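Local coordinates for D-aminopeptidase (PDB 1HI9), which is a zinc-dependent aminopeptidase that cleaves N-terminal residues from peptides containing D-amino acids, inside the central chamber of a self-compartmentalizing homodecamer, at residues R32-I43 / N65-A75. Numbering follows the deposited sequence.
Sequences RLIMTEEANYCI and NLMVEKLHPEA
L66 and L71 pack against M35, A39 and I43 on one side of helix 28-48. This helix makes the crossover between parallel strands 2-7 and 53-58, a beta-alpha-beta unit of the large mixed sheet. Segment 65-75 lies in the loop between strands 53-58 and 76-80, the latter one of the sheet's two outermost strands within the chain. L66 CD2 meets M35 CG at 3.6 Å, the two side chains crossing at about a right angle. I43 splits its branches: CD1 touches L71 CD1, while CG2 lies 3.6 Å from H72 CB. At the other end, M67 bends at its last torsion (chi3 -81°) and brings CE to 3.5 Å from L33 CG. N65 CB lies against M35 SD.

The N65 amide is hydrogen-bonded to Y28 OH, D58 OD1 and the backbone O of zinc ligand H60. Polar groups of the helix hold the loop backbone. M67 N donates to T36 OG1 in a nearly straight bond (3.0 Å, 173°), and OG1 in turn donates to R32 O. A valine in place of T36 has no hydroxyl and would probably leave M67 N without a hydrogen-bond partner, weakening the helix's hold on the loop. N40 grips the loop with both ends of its amide: OD1 takes a weak bond from H72 N, and ND2 donates to K70 O at 3.1 Å.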
# COMPACT_ATOMS: atom_id res chain seq x y z
N ARG A 32 -1.90 -18.91 19.67
CA ARG A 32 -2.33 -18.49 21.00
C ARG A 32 -3.44 -19.37 21.54
O ARG A 32 -3.64 -19.46 22.76
CB ARG A 32 -2.74 -17.02 21.00
CG ARG A 32 -3.98 -16.69 20.23
CD ARG A 32 -4.24 -15.19 20.26
NE ARG A 32 -5.47 -14.85 19.55
CZ ARG A 32 -5.87 -13.61 19.29
NH1 ARG A 32 -5.13 -12.57 19.67
NH2 ARG A 32 -7.01 -13.42 18.63
N LEU A 33 -4.15 -20.04 20.64
CA LEU A 33 -5.22 -20.93 21.06
C LEU A 33 -4.55 -22.15 21.69
O LEU A 33 -4.88 -22.57 22.80
CB LEU A 33 -6.06 -21.35 19.85
CG LEU A 33 -7.54 -21.66 20.13
CD1 LEU A 33 -8.16 -22.23 18.87
CD2 LEU A 33 -7.69 -22.63 21.28
N ILE A 34 -3.58 -22.71 20.97
CA ILE A 34 -2.85 -23.88 21.46
C ILE A 34 -2.12 -23.52 22.76
O ILE A 34 -2.11 -24.31 23.71
CB ILE A 34 -1.85 -24.36 20.39
CG1 ILE A 34 -2.63 -24.80 19.15
CG2 ILE A 34 -0.99 -25.51 20.94
CD1 ILE A 34 -1.78 -24.99 17.91
N MET A 35 -1.54 -22.33 22.80
CA MET A 35 -0.81 -21.85 23.98
C MET A 35 -1.71 -21.78 25.21
O MET A 35 -1.33 -22.21 26.29
CB MET A 35 -0.24 -20.46 23.71
CG MET A 35 0.46 -19.83 24.91
SD MET A 35 0.96 -18.14 24.58
CE MET A 35 2.05 -17.80 25.92
N THR A 36 -2.90 -21.22 25.04
CA THR A 36 -3.84 -21.10 26.14
C THR A 36 -4.25 -22.49 26.62
O THR A 36 -4.29 -22.75 27.83
CB THR A 36 -5.08 -20.31 25.71
OG1 THR A 36 -4.69 -18.99 25.34
CG2 THR A 36 -6.09 -20.23 26.86
N GLU A 37 -4.53 -23.39 25.69
CA GLU A 37 -4.93 -24.73 26.08
C GLU A 37 -3.80 -25.49 26.76
O GLU A 37 -4.05 -26.24 27.70
CB GLU A 37 -5.45 -25.48 24.86
CG GLU A 37 -6.74 -24.87 24.36
CD GLU A 37 -7.35 -25.62 23.20
OE1 GLU A 37 -6.63 -25.84 22.19
OE2 GLU A 37 -8.53 -25.99 23.30
N GLU A 38 -2.57 -25.28 26.29
CA GLU A 38 -1.41 -25.94 26.88
C GLU A 38 -1.30 -25.54 28.35
O GLU A 38 -1.08 -26.38 29.21
CB GLU A 38 -0.13 -25.55 26.14
CG GLU A 38 1.14 -26.12 26.78
CD GLU A 38 2.15 -26.61 25.75
OE1 GLU A 38 1.76 -27.35 24.82
OE2 GLU A 38 3.35 -26.28 25.87
N ALA A 39 -1.48 -24.25 28.61
CA ALA A 39 -1.41 -23.75 29.97
C ALA A 39 -2.54 -24.34 30.83
O ALA A 39 -2.33 -24.64 32.01
CB ALA A 39 -1.50 -22.22 29.98
N ASN A 40 -3.72 -24.50 30.24
CA ASN A 40 -4.84 -25.06 30.99
C ASN A 40 -4.53 -26.45 31.51
O ASN A 40 -4.91 -26.79 32.63
CB ASN A 40 -6.12 -25.09 30.14
CG ASN A 40 -6.74 -23.71 29.96
OD1 ASN A 40 -6.59 -22.83 30.81
ND2 ASN A 40 -7.46 -23.53 28.86
N TYR A 41 -3.82 -27.25 30.72
CA TYR A 41 -3.49 -28.60 31.18
C TYR A 41 -2.73 -28.52 32.51
O TYR A 41 -3.06 -29.23 33.46
CB TYR A 41 -2.66 -29.35 30.15
CG TYR A 41 -3.45 -29.86 28.97
CD1 TYR A 41 -3.27 -29.32 27.71
CD2 TYR A 41 -4.35 -30.91 29.12
CE1 TYR A 41 -3.97 -29.81 26.61
CE2 TYR A 41 -5.06 -31.41 28.03
CZ TYR A 41 -4.86 -30.86 26.78
OH TYR A 41 -5.52 -31.35 25.68
N CYS A 42 -1.74 -27.65 32.57
CA CYS A 42 -0.95 -27.50 33.80
C CYS A 42 -1.75 -26.90 34.94
O CYS A 42 -1.65 -27.35 36.08
CB CYS A 42 0.29 -26.64 33.53
SG CYS A 42 1.43 -27.38 32.33
N ILE A 43 -2.54 -25.88 34.63
CA ILE A 43 -3.37 -25.25 35.64
C ILE A 43 -4.34 -26.27 36.25
O ILE A 43 -4.46 -26.37 37.47
CB ILE A 43 -4.17 -24.08 35.04
CG1 ILE A 43 -3.20 -23.02 34.50
CG2 ILE A 43 -5.07 -23.46 36.10
CD1 ILE A 43 -3.87 -21.94 33.65
N ASN A 65 -1.02 -12.65 24.66
CA ASN A 65 -1.27 -13.86 23.86
C ASN A 65 -2.28 -14.82 24.49
O ASN A 65 -3.21 -15.27 23.83
CB ASN A 65 0.05 -14.61 23.65
CG ASN A 65 1.19 -13.69 23.30
OD1 ASN A 65 1.22 -13.14 22.20
ND2 ASN A 65 2.12 -13.49 24.24
N LEU A 66 -2.08 -15.14 25.76
CA LEU A 66 -3.02 -16.03 26.44
C LEU A 66 -4.40 -15.40 26.35
O LEU A 66 -4.56 -14.21 26.59
CB LEU A 66 -2.61 -16.22 27.90
CG LEU A 66 -1.34 -17.05 28.09
CD1 LEU A 66 -0.93 -17.04 29.55
CD2 LEU A 66 -1.58 -18.47 27.60
N MET A 67 -5.40 -16.20 25.99
CA MET A 67 -6.76 -15.69 25.83
C MET A 67 -7.53 -15.74 27.14
O MET A 67 -7.88 -16.81 27.62
CB MET A 67 -7.48 -16.47 24.74
CG MET A 67 -6.68 -16.53 23.45
SD MET A 67 -7.60 -17.07 22.04
CE MET A 67 -7.60 -18.84 22.24
N VAL A 68 -7.79 -14.57 27.70
CA VAL A 68 -8.48 -14.47 28.97
C VAL A 68 -9.85 -15.16 28.99
O VAL A 68 -10.27 -15.68 30.02
CB VAL A 68 -8.61 -12.99 29.41
CG1 VAL A 68 -9.57 -12.26 28.48
CG2 VAL A 68 -9.08 -12.92 30.85
N GLU A 69 -10.53 -15.18 27.85
CA GLU A 69 -11.84 -15.81 27.77
C GLU A 69 -11.79 -17.34 27.66
O GLU A 69 -12.83 -18.00 27.74
CB GLU A 69 -12.64 -15.23 26.59
CG GLU A 69 -11.97 -15.35 25.23
CD GLU A 69 -11.07 -14.16 24.90
OE1 GLU A 69 -11.53 -13.25 24.16
OE2 GLU A 69 -9.92 -14.14 25.38
N LYS A 70 -10.60 -17.91 27.49
CA LYS A 70 -10.48 -19.36 27.39
C LYS A 70 -9.56 -19.98 28.43
O LYS A 70 -9.46 -21.20 28.52
CB LYS A 70 -10.02 -19.76 25.99
CG LYS A 70 -11.15 -19.83 24.97
CD LYS A 70 -10.60 -20.03 23.56
CE LYS A 70 -11.70 -20.36 22.57
NZ LYS A 70 -12.27 -21.73 22.80
N LEU A 71 -8.88 -19.15 29.21
CA LEU A 71 -7.98 -19.66 30.23
C LEU A 71 -8.81 -20.25 31.36
O LEU A 71 -9.97 -19.89 31.52
CB LEU A 71 -7.09 -18.54 30.77
CG LEU A 71 -5.90 -18.98 31.61
CD1 LEU A 71 -4.85 -19.62 30.71
CD2 LEU A 71 -5.31 -17.79 32.35
N HIS A 72 -8.22 -21.15 32.13
CA HIS A 72 -8.91 -21.79 33.25
C HIS A 72 -9.48 -20.67 34.12
O HIS A 72 -8.74 -19.82 34.61
CB HIS A 72 -7.94 -22.65 34.06
CG HIS A 72 -8.60 -23.60 35.01
ND1 HIS A 72 -9.40 -23.18 36.06
CD2 HIS A 72 -8.59 -24.96 35.07
CE1 HIS A 72 -9.84 -24.23 36.72
NE2 HIS A 72 -9.37 -25.32 36.14
N PRO A 73 -10.80 -20.67 34.31
CA PRO A 73 -11.52 -19.67 35.10
C PRO A 73 -11.05 -19.47 36.54
O PRO A 73 -11.17 -18.38 37.08
CB PRO A 73 -12.97 -20.15 35.02
CG PRO A 73 -12.82 -21.63 34.93
CD PRO A 73 -11.70 -21.78 33.94
N GLU A 74 -10.50 -20.52 37.15
CA GLU A 74 -10.02 -20.41 38.51
C GLU A 74 -8.58 -19.91 38.62
O GLU A 74 -8.00 -19.86 39.71
CB GLU A 74 -10.15 -21.76 39.23
CG GLU A 74 -11.57 -22.03 39.69
CD GLU A 74 -12.16 -20.84 40.44
OE1 GLU A 74 -11.56 -20.42 41.46
OE2 GLU A 74 -13.22 -20.33 40.00
N ALA A 75 -8.00 -19.53 37.49
CA ALA A 75 -6.63 -19.03 37.51
C ALA A 75 -6.64 -17.52 37.37
O ALA A 75 -7.59 -16.95 36.85
CB ALA A 75 -5.83 -19.67 36.37